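YesW protein (Bacillus subtilis, PDB 2ZUX) cleaves the rhamnogalacturonan of plant cell-wall pectin by endo-acting elimination, working as a calcium-binding lyase of polysaccharide lyase family 11. Local coordinates at residues G11-K16 / S85-P90; E129-W134 / T179-Y184; N325-I330 / D364-G369; W405-G410 / S435-K440; L503-L508 / L549-Q554. One frame throughout, in Å; residues are numbered along the deposited sequence.

Contacts 2, 3 and 5 are buried near the middle of the propeller, while contacts 1 and 4 lie about 24 and 25 Å from the chain centre and reach the surface. Contacts 2, 3 and 4 each join neighbouring sheets; contacts 3 and 4 share one, meeting it at strands 366-369 and 403-407. The helix of contact 5 packs against Met182 of contact 2 and Leu328 and Ile330 of contact 3. Leu508 of contact 5 also touches Val13 of contact 1, in the N-terminal domain. Chemistry follows place: calcium ligands and buried amides inside, indole packing and parallel strand pairing in contact 1, a tryptophan-to-carbonyl bond in contact 4.

Contact 1: G11-K16 / S85-P90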
# COMPACT_ATOMS: atom_id res chain seq x y z
N GLY A 11 -4.90 -18.70 4.83
CA GLY A 11 -4.98 -18.03 3.54
C GLY A 11 -5.11 -19.01 2.39
O GLY A 11 -4.72 -18.72 1.26
N LEU A 12 -5.66 -20.19 2.67
CA LEU A 12 -5.77 -21.24 1.68
C LEU A 12 -6.65 -20.81 0.50
O LEU A 12 -7.74 -20.27 0.71
CB LEU A 12 -6.31 -22.53 2.32
CG LEU A 12 -6.38 -23.78 1.44
CD1 LEU A 12 -5.00 -24.20 0.99
CD2 LEU A 12 -7.06 -24.90 2.21
N VAL A 13 -6.16 -21.03 -0.71
CA VAL A 13 -6.89 -20.73 -1.94
C VAL A 13 -6.73 -21.89 -2.92
O VAL A 13 -5.68 -22.53 -2.96
CB VAL A 13 -6.44 -19.36 -2.55
CG1 VAL A 13 -5.05 -19.46 -3.18
CG2 VAL A 13 -7.44 -18.85 -3.56
N ALA A 14 -7.78 -22.17 -3.68
CA ALA A 14 -7.78 -23.23 -4.68
C ALA A 14 -8.40 -22.69 -5.95
O ALA A 14 -9.49 -22.10 -5.91
CB ALA A 14 -8.55 -24.45 -4.19
N VAL A 15 -7.70 -22.86 -7.07
CA VAL A 15 -8.09 -22.24 -8.32
C VAL A 15 -8.06 -23.28 -9.43
O VAL A 15 -7.06 -23.98 -9.60
CB VAL A 15 -7.16 -21.05 -8.69
CG1 VAL A 15 -7.63 -20.36 -9.97
CG2 VAL A 15 -7.06 -20.04 -7.55
N LYS A 16 -9.16 -23.37 -10.17
CA LYS A 16 -9.24 -24.28 -11.31
C LYS A 16 -8.33 -23.81 -12.44
O LYS A 16 -8.33 -22.63 -12.81
CB LYS A 16 -10.70 -24.37 -11.78
CG LYS A 16 -10.99 -25.47 -12.78
CD LYS A 16 -12.44 -25.36 -13.28
CE LYS A 16 -12.59 -24.26 -14.33
NZ LYS A 16 -13.95 -23.63 -14.36
N SER A 85 -12.97 -23.57 -1.04
CA SER A 85 -13.62 -24.06 -2.24
C SER A 85 -12.82 -23.63 -3.47
O SER A 85 -11.91 -22.80 -3.36
CB SER A 85 -15.07 -23.58 -2.32
OG SER A 85 -15.13 -22.17 -2.28
N VAL A 86 -13.14 -24.20 -4.63
CA VAL A 86 -12.38 -23.96 -5.86
C VAL A 86 -12.93 -22.76 -6.63
O VAL A 86 -14.13 -22.71 -6.94
CB VAL A 86 -12.39 -25.21 -6.78
CG1 VAL A 86 -11.72 -24.91 -8.11
CG2 VAL A 86 -11.70 -26.39 -6.10
N TRP A 87 -12.05 -21.81 -6.94
CA TRP A 87 -12.42 -20.69 -7.80
C TRP A 87 -12.64 -21.19 -9.22
O TRP A 87 -11.74 -21.74 -9.84
CB TRP A 87 -11.30 -19.67 -7.86
CG TRP A 87 -10.98 -18.93 -6.60
CD1 TRP A 87 -11.38 -19.22 -5.32
CD2 TRP A 87 -10.15 -17.77 -6.51
NE1 TRP A 87 -10.84 -18.30 -4.45
CE2 TRP A 87 -10.09 -17.39 -5.16
CE3 TRP A 87 -9.46 -17.01 -7.46
CZ2 TRP A 87 -9.35 -16.29 -4.72
CZ3 TRP A 87 -8.73 -15.91 -7.03
CH2 TRP A 87 -8.68 -15.56 -5.67
N ALA A 88 -13.85 -20.96 -9.73
CA ALA A 88 -14.19 -21.39 -11.07
C ALA A 88 -13.65 -20.47 -12.16
O ALA A 88 -13.67 -20.82 -13.35
CB ALA A 88 -15.70 -21.54 -11.20
N GLN A 89 -13.15 -19.30 -11.76
CA GLN A 89 -12.49 -18.35 -12.66
C GLN A 89 -11.09 -18.04 -12.09
O GLN A 89 -10.84 -18.30 -10.91
CB GLN A 89 -13.31 -17.08 -12.79
CG GLN A 89 -14.69 -17.29 -13.44
CD GLN A 89 -15.60 -16.10 -13.25
OE1 GLN A 89 -15.77 -15.60 -12.13
NE2 GLN A 89 -16.20 -15.63 -14.33
N PRO A 90 -10.17 -17.53 -12.93
CA PRO A 90 -8.81 -17.20 -12.43
C PRO A 90 -8.77 -16.05 -11.41
O PRO A 90 -7.72 -15.78 -10.81
CB PRO A 90 -8.05 -16.81 -13.71
CG PRO A 90 -8.87 -17.33 -14.85
CD PRO A 90 -10.29 -17.29 -14.38
O HOH W 1 -10.25 -20.94 -2.69
O HOH W 2 -10.37 -20.97 -12.54
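Trp87 sets its indole across two valines of 11-16, and both meet it on the same side of the ring plane, shifted toward the rim. Val13 comes closer: its CG2 reaches Trp87 CZ2 at 3.4 Å, a position set by chi1 of 73°, which turns that methyl anti to the backbone N. Val15 CG2 touches the benzene half further round, 3.9 Å from Trp87 CE3, while its other methyl, CG1, leans on the backbone of Gln89 and Pro90. Beneath the side chains the backbones pair in parallel, Trp87 N giving to Ala14 O at 2.8 Å and Lys16 N to Trp87 O at 3.1 Å. This is the parallel pairing of strands 13-17 and 76-87 inside the otherwise antiparallel sheet of the N-terminal beta-sheet domain. Ala14 and Val86 project to the other face of the sheet, their methyls only loosely together. Where the segments spread, waters fill in: one accepts from Ala14 N and donates to Ser85 O, another links the carbonyls of Lys16 and Trp87. Lys16 runs out extended, then bends at chi3 (79°), and NZ hooks back to Ala88 O at 3.0 Å. Behind the valines, Leu508 packs on Val13.

Contact 2: E129-W134 / T179-Y184; sequences ELILKW and TQFMVY. With CA (calcium ion), chain H.
The Phe181 ring stands between Ile131 and Lys133, with the carbonyl oxygen of Ile131 at its edge, close to the ring plane and 3.6 Å from CE1. Lys133 approaches the same ring obliquely, its CB 3.7 Å from Phe181 CE2. CG of Phe181 sits between the backbone N and the carbonyl carbon (chi1 62°), and the ring reaches across to strand 129-136. There Ile131 CG2 lies 4.0 Å from Phe181 CE1. Beside the ring, Ile131 CG1 packs on Val183 CG2 at 3.7 Å. Lys133 runs straight before turning at chi3, which brings NZ to the calcium ligand Asp116, at OD2, and to two waters, both also bonded to Thr179 O. At the strand's start Glu129 grips another calcium with both oxygens, OE1 and OE2 each 2.5 Å from the metal, with Asp121, Asp123, Asp125, the carbonyl of Gln127 and a water, a DxDxDG-type calcium-binding loop. Strand 129-136 lies between 109-120 and 152-156 in its sheet, and 182-184 is the edge strand of the next, so the contact joins two neighbouring sheets of the propeller, with Met182 reaching helix 547-553.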
# COMPACT_ATOMS: atom_id res chain seq x y z
N GLU A 129 -10.51 -8.04 5.05
CA GLU A 129 -11.57 -7.30 4.40
C GLU A 129 -10.94 -6.24 3.50
O GLU A 129 -9.80 -5.81 3.72
CB GLU A 129 -12.45 -6.60 5.44
CG GLU A 129 -13.49 -7.47 6.13
CD GLU A 129 -12.89 -8.59 6.96
OE1 GLU A 129 -12.14 -8.32 7.93
OE2 GLU A 129 -13.19 -9.77 6.66
N LEU A 130 -11.68 -5.83 2.47
CA LEU A 130 -11.27 -4.75 1.59
C LEU A 130 -11.95 -3.45 2.01
O LEU A 130 -13.17 -3.41 2.19
CB LEU A 130 -11.64 -5.09 0.15
CG LEU A 130 -10.69 -6.07 -0.53
CD1 LEU A 130 -11.37 -6.79 -1.68
CD2 LEU A 130 -9.40 -5.37 -0.98
N ILE A 131 -11.14 -2.40 2.18
CA ILE A 131 -11.65 -1.06 2.46
C ILE A 131 -11.45 -0.27 1.17
O ILE A 131 -10.31 -0.05 0.74
CB ILE A 131 -10.90 -0.40 3.65
CG1 ILE A 131 -10.91 -1.31 4.90
CG2 ILE A 131 -11.47 0.99 3.96
CD1 ILE A 131 -12.29 -1.70 5.42
N LEU A 132 -12.56 0.14 0.55
CA LEU A 132 -12.54 0.73 -0.78
C LEU A 132 -12.96 2.18 -0.80
O LEU A 132 -13.99 2.55 -0.23
CB LEU A 132 -13.49 -0.06 -1.69
CG LEU A 132 -13.67 0.43 -3.13
CD1 LEU A 132 -12.39 0.22 -3.92
CD2 LEU A 132 -14.84 -0.28 -3.79
N LYS A 133 -12.17 3.00 -1.49
CA LYS A 133 -12.52 4.39 -1.73
C LYS A 133 -13.20 4.50 -3.09
O LYS A 133 -12.68 4.00 -4.09
CB LYS A 133 -11.28 5.28 -1.67
CG LYS A 133 -11.54 6.78 -1.88
CD LYS A 133 -10.25 7.61 -1.84
CE LYS A 133 -9.45 7.41 -3.11
NZ LYS A 133 -8.11 8.09 -3.07
N TRP A 134 -14.37 5.15 -3.11
CA TRP A 134 -15.06 5.49 -4.35
C TRP A 134 -14.64 6.89 -4.79
O TRP A 134 -14.45 7.79 -3.96
CB TRP A 134 -16.57 5.47 -4.13
CG TRP A 134 -17.12 4.09 -3.92
CD1 TRP A 134 -17.37 3.48 -2.73
CD2 TRP A 134 -17.48 3.16 -4.94
NE1 TRP A 134 -17.88 2.21 -2.95
CE2 TRP A 134 -17.95 1.99 -4.30
CE3 TRP A 134 -17.46 3.20 -6.34
CZ2 TRP A 134 -18.40 0.86 -5.01
CZ3 TRP A 134 -17.91 2.08 -7.05
CH2 TRP A 134 -18.36 0.93 -6.38
N THR A 179 -8.17 12.83 0.80
CA THR A 179 -8.33 11.74 1.77
C THR A 179 -7.23 10.70 1.61
O THR A 179 -7.02 10.15 0.52
CB THR A 179 -9.70 11.05 1.62
OG1 THR A 179 -10.73 12.01 1.87
CG2 THR A 179 -9.85 9.90 2.60
N GLN A 180 -6.55 10.43 2.73
CA GLN A 180 -5.52 9.40 2.85
C GLN A 180 -5.95 8.50 4.01
O GLN A 180 -5.95 8.93 5.16
CB GLN A 180 -4.16 10.06 3.14
CG GLN A 180 -3.82 11.25 2.24
CD GLN A 180 -3.90 10.95 0.75
OE1 GLN A 180 -3.72 9.81 0.30
NE2 GLN A 180 -4.18 11.98 -0.03
N PHE A 181 -6.36 7.28 3.70
CA PHE A 181 -7.01 6.44 4.72
C PHE A 181 -6.14 5.30 5.20
O PHE A 181 -5.58 4.54 4.41
CB PHE A 181 -8.41 5.98 4.27
CG PHE A 181 -8.43 5.12 3.01
CD1 PHE A 181 -8.61 3.75 3.11
CD2 PHE A 181 -8.30 5.69 1.75
CE1 PHE A 181 -8.65 2.96 1.96
CE2 PHE A 181 -8.32 4.90 0.60
CZ PHE A 181 -8.49 3.53 0.71
N MET A 182 -6.02 5.21 6.52
CA MET A 182 -5.19 4.20 7.16
C MET A 182 -6.05 3.12 7.76
O MET A 182 -6.98 3.39 8.52
CB MET A 182 -4.32 4.84 8.25
CG MET A 182 -3.17 5.67 7.70
SD MET A 182 -2.03 4.71 6.67
CE MET A 182 -2.33 5.42 5.05
N VAL A 183 -5.73 1.88 7.41
CA VAL A 183 -6.45 0.73 7.94
C VAL A 183 -5.46 -0.12 8.71
O VAL A 183 -4.47 -0.60 8.14
CB VAL A 183 -7.11 -0.10 6.80
CG1 VAL A 183 -7.92 -1.26 7.39
CG2 VAL A 183 -7.99 0.79 5.92
N TYR A 184 -5.70 -0.30 10.00
CA TYR A 184 -4.72 -1.00 10.83
C TYR A 184 -5.31 -1.27 12.19
O TYR A 184 -6.18 -0.53 12.65
CB TYR A 184 -3.44 -0.14 10.99
CG TYR A 184 -2.20 -1.00 11.05
CD1 TYR A 184 -1.59 -1.45 9.88
CD2 TYR A 184 -1.63 -1.36 12.28
CE1 TYR A 184 -0.46 -2.25 9.93
CE2 TYR A 184 -0.50 -2.17 12.33
CZ TYR A 184 0.08 -2.61 11.14
OH TYR A 184 1.20 -3.42 11.15
CA CA H . -11.89 -10.79 8.49
O HOH W 3 -8.14 10.65 -1.99
O HOH W 4 -6.32 7.77 -0.74
O HOH W 5 -13.18 -12.44 7.34

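Contact 3: N325-I330 / D364-G369. With CA (calcium ion), chain C.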
# COMPACT_ATOMS: atom_id res chain seq x y z
N ASN A 325 7.50 13.97 -1.37
CA ASN A 325 6.93 13.42 -2.58
C ASN A 325 5.41 13.34 -2.45
O ASN A 325 4.85 13.59 -1.38
CB ASN A 325 7.43 11.98 -2.75
CG ASN A 325 8.71 11.87 -3.57
OD1 ASN A 325 9.53 12.79 -3.63
ND2 ASN A 325 8.87 10.71 -4.21
N HIS A 326 4.73 12.96 -3.53
CA HIS A 326 3.32 12.53 -3.45
C HIS A 326 3.20 11.11 -2.88
O HIS A 326 2.32 10.35 -3.28
CB HIS A 326 2.65 12.51 -4.82
CG HIS A 326 2.84 13.74 -5.63
ND1 HIS A 326 2.22 14.94 -5.36
CD2 HIS A 326 3.58 13.95 -6.75
CE1 HIS A 326 2.57 15.83 -6.27
NE2 HIS A 326 3.38 15.25 -7.13
N ASN A 327 4.11 10.75 -1.99
CA ASN A 327 4.18 9.41 -1.40
C ASN A 327 5.26 9.43 -0.32
O ASN A 327 6.02 10.39 -0.22
CB ASN A 327 4.42 8.30 -2.46
CG ASN A 327 5.18 8.78 -3.69
OD1 ASN A 327 4.61 8.90 -4.79
ND2 ASN A 327 6.46 9.05 -3.53
N LEU A 328 5.29 8.39 0.50
CA LEU A 328 6.30 8.24 1.53
C LEU A 328 6.57 6.76 1.74
O LEU A 328 5.85 5.91 1.21
CB LEU A 328 5.88 8.94 2.84
CG LEU A 328 4.50 8.69 3.45
CD1 LEU A 328 4.31 7.26 3.95
CD2 LEU A 328 4.26 9.67 4.59
N SER A 329 7.62 6.44 2.50
CA SER A 329 7.87 5.08 2.94
C SER A 329 8.11 5.08 4.43
O SER A 329 8.40 6.12 5.03
CB SER A 329 9.11 4.49 2.26
OG SER A 329 9.06 4.59 0.84
N ILE A 330 7.98 3.90 5.04
CA ILE A 330 8.19 3.73 6.48
C ILE A 330 9.04 2.50 6.69
O ILE A 330 8.70 1.42 6.19
CB ILE A 330 6.85 3.52 7.23
CG1 ILE A 330 5.82 4.59 6.88
CG2 ILE A 330 7.10 3.43 8.74
CD1 ILE A 330 6.09 5.93 7.47
N ASP A 364 7.93 12.30 -7.61
CA ASP A 364 6.66 11.61 -7.83
C ASP A 364 6.69 10.12 -7.56
O ASP A 364 5.63 9.49 -7.52
CB ASP A 364 6.15 11.85 -9.25
CG ASP A 364 5.42 13.16 -9.40
OD1 ASP A 364 5.80 14.13 -8.72
OD2 ASP A 364 4.47 13.22 -10.22
N ALA A 365 7.88 9.54 -7.41
CA ALA A 365 7.99 8.11 -7.13
C ALA A 365 9.13 7.88 -6.15
O ALA A 365 10.07 8.69 -6.08
CB ALA A 365 8.23 7.33 -8.42
N LEU A 366 9.05 6.78 -5.40
CA LEU A 366 9.91 6.55 -4.25
C LEU A 366 9.93 5.07 -3.93
O LEU A 366 8.87 4.43 -3.91
CB LEU A 366 9.32 7.29 -3.05
CG LEU A 366 10.10 7.35 -1.74
CD1 LEU A 366 11.40 8.13 -1.91
CD2 LEU A 366 9.24 7.99 -0.68
N HIS A 367 11.12 4.53 -3.68
CA HIS A 367 11.30 3.11 -3.36
C HIS A 367 12.29 2.94 -2.22
O HIS A 367 13.45 3.31 -2.36
CB HIS A 367 11.79 2.38 -4.61
CG HIS A 367 10.77 2.35 -5.68
ND1 HIS A 367 10.66 3.32 -6.66
CD2 HIS A 367 9.73 1.51 -5.86
CE1 HIS A 367 9.61 3.05 -7.41
NE2 HIS A 367 9.03 1.95 -6.95
N THR A 368 11.81 2.40 -1.10
CA THR A 368 12.64 2.15 0.07
C THR A 368 12.64 0.65 0.36
O THR A 368 11.59 0.07 0.64
CB THR A 368 12.10 2.89 1.30
OG1 THR A 368 12.08 4.30 1.04
CG2 THR A 368 12.97 2.62 2.52
N GLY A 369 13.82 0.04 0.28
CA GLY A 369 13.93 -1.39 0.55
C GLY A 369 15.39 -1.77 0.60
O GLY A 369 16.26 -0.90 0.68
CA CA C . 4.89 16.05 -8.46
O HOH W 6 7.09 4.94 -1.11
O HOH W 7 8.93 2.26 -0.70
O HOH W 8 3.74 15.70 -10.21
O HOH W 9 4.03 18.04 -8.51
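His326 and Asp364 meet at a calcium ion, which takes His326 NE2 at 2.2 Å and Asp364 OD1 at 2.1 Å. The side chains lie alongside each other, pointing the same way, with planes 81° apart; CG of Asp364, anti to its carbonyl carbon (chi1 -82°), brings OD1 to the metal at the imidazole edge. Two waters, His362 and Glu385 complete the shell; one water also donates to Asp364 OD2 at 2.6 Å. In the second shell Tyr288 OH bonds His326 ND1, which would help fix the ring's rotation with NE2 on the metal. Asn325 ND2 makes a weak bond to Ala365 O at 3.0 Å, its OD1 being bonded to Gln382. The amide of Asn327 fits beside the Asp364 carbonyl and Leu366 CB; an alanine here would probably leave a gap beside Leu366 and that carbonyl without its polar neighbour. Leu366 CD2 packs 3.7 Å from Leu328 CA, and the hydroxyls Ser329 OG and Thr368 OG1 sit 3.0 Å apart, with a water joining Ser329 OG to Thr368 N. Strands 329-331 and 366-369 are edge strands of successive four-stranded sheets, and the side chains of Leu328 and Ile330 pack on helix 547-553.

Contact 4: W405-G410 / S435-K440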
# COMPACT_ATOMS: atom_id res chain seq x y z
N TRP A 405 24.78 7.23 -5.50
CA TRP A 405 24.93 7.67 -6.88
C TRP A 405 23.67 8.39 -7.31
O TRP A 405 22.60 8.22 -6.72
CB TRP A 405 25.27 6.51 -7.82
CG TRP A 405 24.24 5.42 -7.90
CD1 TRP A 405 24.15 4.31 -7.10
CD2 TRP A 405 23.15 5.33 -8.83
NE1 TRP A 405 23.09 3.53 -7.48
CE2 TRP A 405 22.44 4.15 -8.53
CE3 TRP A 405 22.70 6.14 -9.89
CZ2 TRP A 405 21.32 3.74 -9.26
CZ3 TRP A 405 21.59 5.73 -10.61
CH2 TRP A 405 20.91 4.54 -10.29
N GLY A 406 23.81 9.24 -8.33
CA GLY A 406 22.69 9.95 -8.90
C GLY A 406 23.00 10.31 -10.33
O GLY A 406 24.17 10.29 -10.74
N VAL A 407 21.96 10.65 -11.09
CA VAL A 407 22.13 11.05 -12.49
C VAL A 407 21.34 12.33 -12.74
O VAL A 407 20.14 12.41 -12.45
CB VAL A 407 21.66 9.93 -13.46
CG1 VAL A 407 21.83 10.37 -14.91
CG2 VAL A 407 22.44 8.63 -13.22
N TYR A 408 22.02 13.34 -13.28
CA TYR A 408 21.38 14.58 -13.69
C TYR A 408 20.49 14.33 -14.90
O TYR A 408 20.89 13.66 -15.86
CB TYR A 408 22.45 15.61 -14.04
CG TYR A 408 21.91 16.89 -14.63
CD1 TYR A 408 21.23 17.82 -13.84
CD2 TYR A 408 22.08 17.18 -15.99
CE1 TYR A 408 20.73 18.99 -14.38
CE2 TYR A 408 21.59 18.35 -16.54
CZ TYR A 408 20.92 19.25 -15.73
OH TYR A 408 20.44 20.42 -16.27
N ALA A 409 19.27 14.88 -14.86
CA ALA A 409 18.34 14.75 -15.97
C ALA A 409 18.10 16.06 -16.72
O ALA A 409 17.90 16.06 -17.93
CB ALA A 409 17.01 14.19 -15.49
N GLY A 410 18.09 17.17 -15.98
CA GLY A 410 17.79 18.47 -16.58
C GLY A 410 16.34 18.61 -17.00
O GLY A 410 15.99 19.47 -17.82
N SER A 435 16.51 5.06 -18.85
CA SER A 435 17.68 4.21 -18.61
C SER A 435 17.48 3.25 -17.44
O SER A 435 16.81 3.60 -16.45
CB SER A 435 18.93 5.05 -18.36
OG SER A 435 19.37 5.66 -19.56
N LEU A 436 18.07 2.07 -17.57
CA LEU A 436 18.06 1.02 -16.56
C LEU A 436 19.44 0.94 -15.92
O LEU A 436 20.45 0.98 -16.63
CB LEU A 436 17.73 -0.32 -17.22
CG LEU A 436 17.75 -1.57 -16.33
CD1 LEU A 436 16.67 -1.47 -15.25
CD2 LEU A 436 17.56 -2.81 -17.18
N TYR A 437 19.49 0.81 -14.60
CA TYR A 437 20.75 0.79 -13.87
C TYR A 437 20.81 -0.35 -12.86
O TYR A 437 19.78 -0.76 -12.31
CB TYR A 437 20.94 2.08 -13.08
CG TYR A 437 20.89 3.35 -13.89
CD1 TYR A 437 22.05 3.93 -14.39
CD2 TYR A 437 19.67 3.99 -14.12
CE1 TYR A 437 22.00 5.11 -15.13
CE2 TYR A 437 19.60 5.16 -14.85
CZ TYR A 437 20.77 5.71 -15.35
OH TYR A 437 20.69 6.88 -16.08
N SER A 438 22.02 -0.81 -12.58
CA SER A 438 22.22 -1.71 -11.46
C SER A 438 22.09 -0.91 -10.16
O SER A 438 22.06 0.32 -10.17
CB SER A 438 23.60 -2.34 -11.52
OG SER A 438 24.60 -1.40 -11.14
N ALA A 439 22.02 -1.62 -9.04
CA ALA A 439 21.99 -0.99 -7.72
C ALA A 439 23.23 -0.12 -7.45
O ALA A 439 23.22 0.73 -6.56
CB ALA A 439 21.85 -2.05 -6.64
N LYS A 440 24.30 -0.37 -8.21
CA LYS A 440 25.54 0.40 -8.09
C LYS A 440 25.58 1.60 -9.04
O LYS A 440 26.56 2.35 -9.06
CB LYS A 440 26.75 -0.49 -8.39
CG LYS A 440 26.86 -1.77 -7.56
CD LYS A 440 27.03 -1.47 -6.08
CE LYS A 440 27.41 -2.71 -5.30
NZ LYS A 440 27.54 -2.39 -3.85
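Trp405 fills the tight end of the contact, wedging its indole against the backbone of Ser438, Ala439 and Lys440. Its CG lies between the backbone N and the carbonyl carbon (chi1 61°), which swings the indole over to 438-440. NE1 of Trp405 gives a hydrogen bond to Ala439 O at 3.0 Å, with 151° at the hydrogen; the donor stands well above the carbonyl plane, so no lone pair is met head-on. The carbonyl carbon of Lys440 lies over one face of the indole, and Ser438 O comes 3.6 Å from Trp405 CZ2. Further along the ring, on the same side of its plane as Lys440 C, Trp405 CH2 touches Tyr437 CB obliquely at 3.7 Å. The two aromatic rings also meet obliquely, centroids 5.2 Å apart and planes at 43°, with Trp405 CZ3 above the rim of the tyrosine ring. Ser438 OG accepts from Lys440 N at 3.1 Å, an ST turn, and also from Val442 N. The packing is thinner toward Val407, whose CG2 meets the outer end of Tyr437, 3.8 Å from OH. Lys440 lies on the solvent side, and its NZ forms a salt bridge with Asp372. Phe395 stacks on Trp405 from within its own sheet. Strands 403-407 and 435-437 are each the last strand of their antiparallel sheets, far from the chain centre, as expected for the outer edges of adjacent blades in a beta-propeller.

Contact 5: L503-L508 / L549-Q554; sequences LQADLL and LGIAWQ. With CA (calcium ion), chain E.
Strand 503-505 and helix 549-553 run almost exactly antiparallel, at 176° with axes 9.1 Å apart, and Gln554 spans the gap to Gln504. Its amide reads the backbone of that residue at two points: OE1 accepts from Gln504 N at 2.9 Å, and NE2 gives to Gln504 O, also at 2.9 Å. Both bonds lie in the acceptor's carbonyl plane, on a lone pair, so the amide meets the strand edge-on and its rotation is fixed by two bonds. An extended chain, chi1 -169° and chi2 172°, carries it there. A leucine in its place would probably leave both backbone groups of Gln504 without their mates in a buried setting. Ile551 CD1 fits beside, 3.6 Å from Ala505 CB, and Leu503 CD1 lies 3.5 Å from Gln554 OE1. Past the strand, the chain turns into a calcium site: Asp506 OD1 binds at 2.4 Å and Leu508 O at 2.3 Å, joined by the carbonyls of Asp510 and Arg512, the Glu514 carboxylate and a water, one of the calcium-binding loops set between strands of this beta-propeller.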
# COMPACT_ATOMS: atom_id res chain seq x y z
N LEU A 503 -5.70 -2.49 -5.63
CA LEU A 503 -4.72 -2.88 -4.62
C LEU A 503 -3.83 -3.98 -5.16
O LEU A 503 -4.31 -4.84 -5.89
CB LEU A 503 -5.41 -3.37 -3.34
CG LEU A 503 -4.51 -3.68 -2.12
CD1 LEU A 503 -3.77 -2.45 -1.63
CD2 LEU A 503 -5.32 -4.33 -1.01
N GLN A 504 -2.55 -3.93 -4.82
CA GLN A 504 -1.65 -5.06 -5.01
C GLN A 504 -1.11 -5.46 -3.65
O GLN A 504 -0.56 -4.63 -2.93
CB GLN A 504 -0.48 -4.69 -5.92
CG GLN A 504 0.55 -5.80 -6.09
CD GLN A 504 1.75 -5.31 -6.87
OE1 GLN A 504 1.64 -4.92 -8.04
NE2 GLN A 504 2.91 -5.31 -6.21
N ALA A 505 -1.29 -6.73 -3.26
CA ALA A 505 -0.84 -7.19 -1.95
C ALA A 505 -0.88 -8.70 -1.91
O ALA A 505 -1.76 -9.32 -2.52
CB ALA A 505 -1.73 -6.64 -0.84
N ASP A 506 0.05 -9.30 -1.17
CA ASP A 506 -0.08 -10.72 -0.83
C ASP A 506 -1.17 -10.88 0.22
O ASP A 506 -0.90 -10.83 1.43
CB ASP A 506 1.24 -11.29 -0.32
CG ASP A 506 1.10 -12.72 0.16
OD1 ASP A 506 0.15 -13.42 -0.28
OD2 ASP A 506 1.95 -13.15 0.95
N LEU A 507 -2.40 -11.06 -0.24
CA LEU A 507 -3.53 -11.11 0.68
C LEU A 507 -4.12 -12.50 0.89
O LEU A 507 -4.92 -12.69 1.79
CB LEU A 507 -4.61 -10.08 0.33
CG LEU A 507 -5.08 -9.85 -1.10
CD1 LEU A 507 -5.92 -11.00 -1.60
CD2 LEU A 507 -5.89 -8.55 -1.18
N LEU A 508 -3.73 -13.46 0.05
CA LEU A 508 -4.11 -14.87 0.25
C LEU A 508 -3.09 -15.76 -0.44
O LEU A 508 -2.25 -15.27 -1.19
CB LEU A 508 -5.53 -15.15 -0.26
CG LEU A 508 -5.95 -14.68 -1.64
CD1 LEU A 508 -5.49 -15.63 -2.73
CD2 LEU A 508 -7.48 -14.51 -1.69
N LEU A 549 3.54 -2.41 6.09
CA LEU A 549 3.36 -0.96 6.17
C LEU A 549 3.16 -0.34 4.79
O LEU A 549 2.40 0.61 4.66
CB LEU A 549 4.51 -0.29 6.93
CG LEU A 549 4.69 -0.81 8.37
CD1 LEU A 549 5.85 -0.10 9.04
CD2 LEU A 549 3.42 -0.66 9.19
N GLY A 550 3.84 -0.88 3.78
CA GLY A 550 3.63 -0.47 2.39
C GLY A 550 2.20 -0.68 1.91
O GLY A 550 1.65 0.15 1.18
N ILE A 551 1.58 -1.78 2.34
CA ILE A 551 0.19 -2.02 1.96
C ILE A 551 -0.70 -0.96 2.62
O ILE A 551 -1.60 -0.42 1.98
CB ILE A 551 -0.26 -3.45 2.30
CG1 ILE A 551 0.62 -4.47 1.56
CG2 ILE A 551 -1.74 -3.63 1.96
CD1 ILE A 551 0.81 -4.22 0.07
N ALA A 552 -0.40 -0.60 3.87
CA ALA A 552 -1.18 0.44 4.53
C ALA A 552 -1.09 1.79 3.81
O ALA A 552 -2.09 2.49 3.72
CB ALA A 552 -0.79 0.58 6.00
N TRP A 553 0.09 2.16 3.28
CA TRP A 553 0.20 3.44 2.57
C TRP A 553 0.02 3.35 1.06
O TRP A 553 0.12 4.37 0.38
CB TRP A 553 1.45 4.26 2.94
CG TRP A 553 2.81 3.61 2.80
CD1 TRP A 553 3.69 3.39 3.82
CD2 TRP A 553 3.49 3.17 1.59
NE1 TRP A 553 4.84 2.83 3.34
CE2 TRP A 553 4.74 2.66 1.98
CE3 TRP A 553 3.13 3.12 0.23
CZ2 TRP A 553 5.66 2.13 1.07
CZ3 TRP A 553 4.05 2.58 -0.68
CH2 TRP A 553 5.29 2.09 -0.24
N GLN A 554 -0.28 2.16 0.53
CA GLN A 554 -0.38 2.04 -0.93
C GLN A 554 -1.37 3.04 -1.54
O GLN A 554 -1.09 3.63 -2.59
CB GLN A 554 -0.73 0.62 -1.38
CG GLN A 554 -0.56 0.45 -2.88
CD GLN A 554 -0.72 -0.99 -3.31
OE1 GLN A 554 -1.60 -1.33 -4.11
NE2 GLN A 554 0.13 -1.86 -2.76
CA CA E . -0.40 -14.55 -2.32
O HOH W 10 -0.06 -16.42 -3.85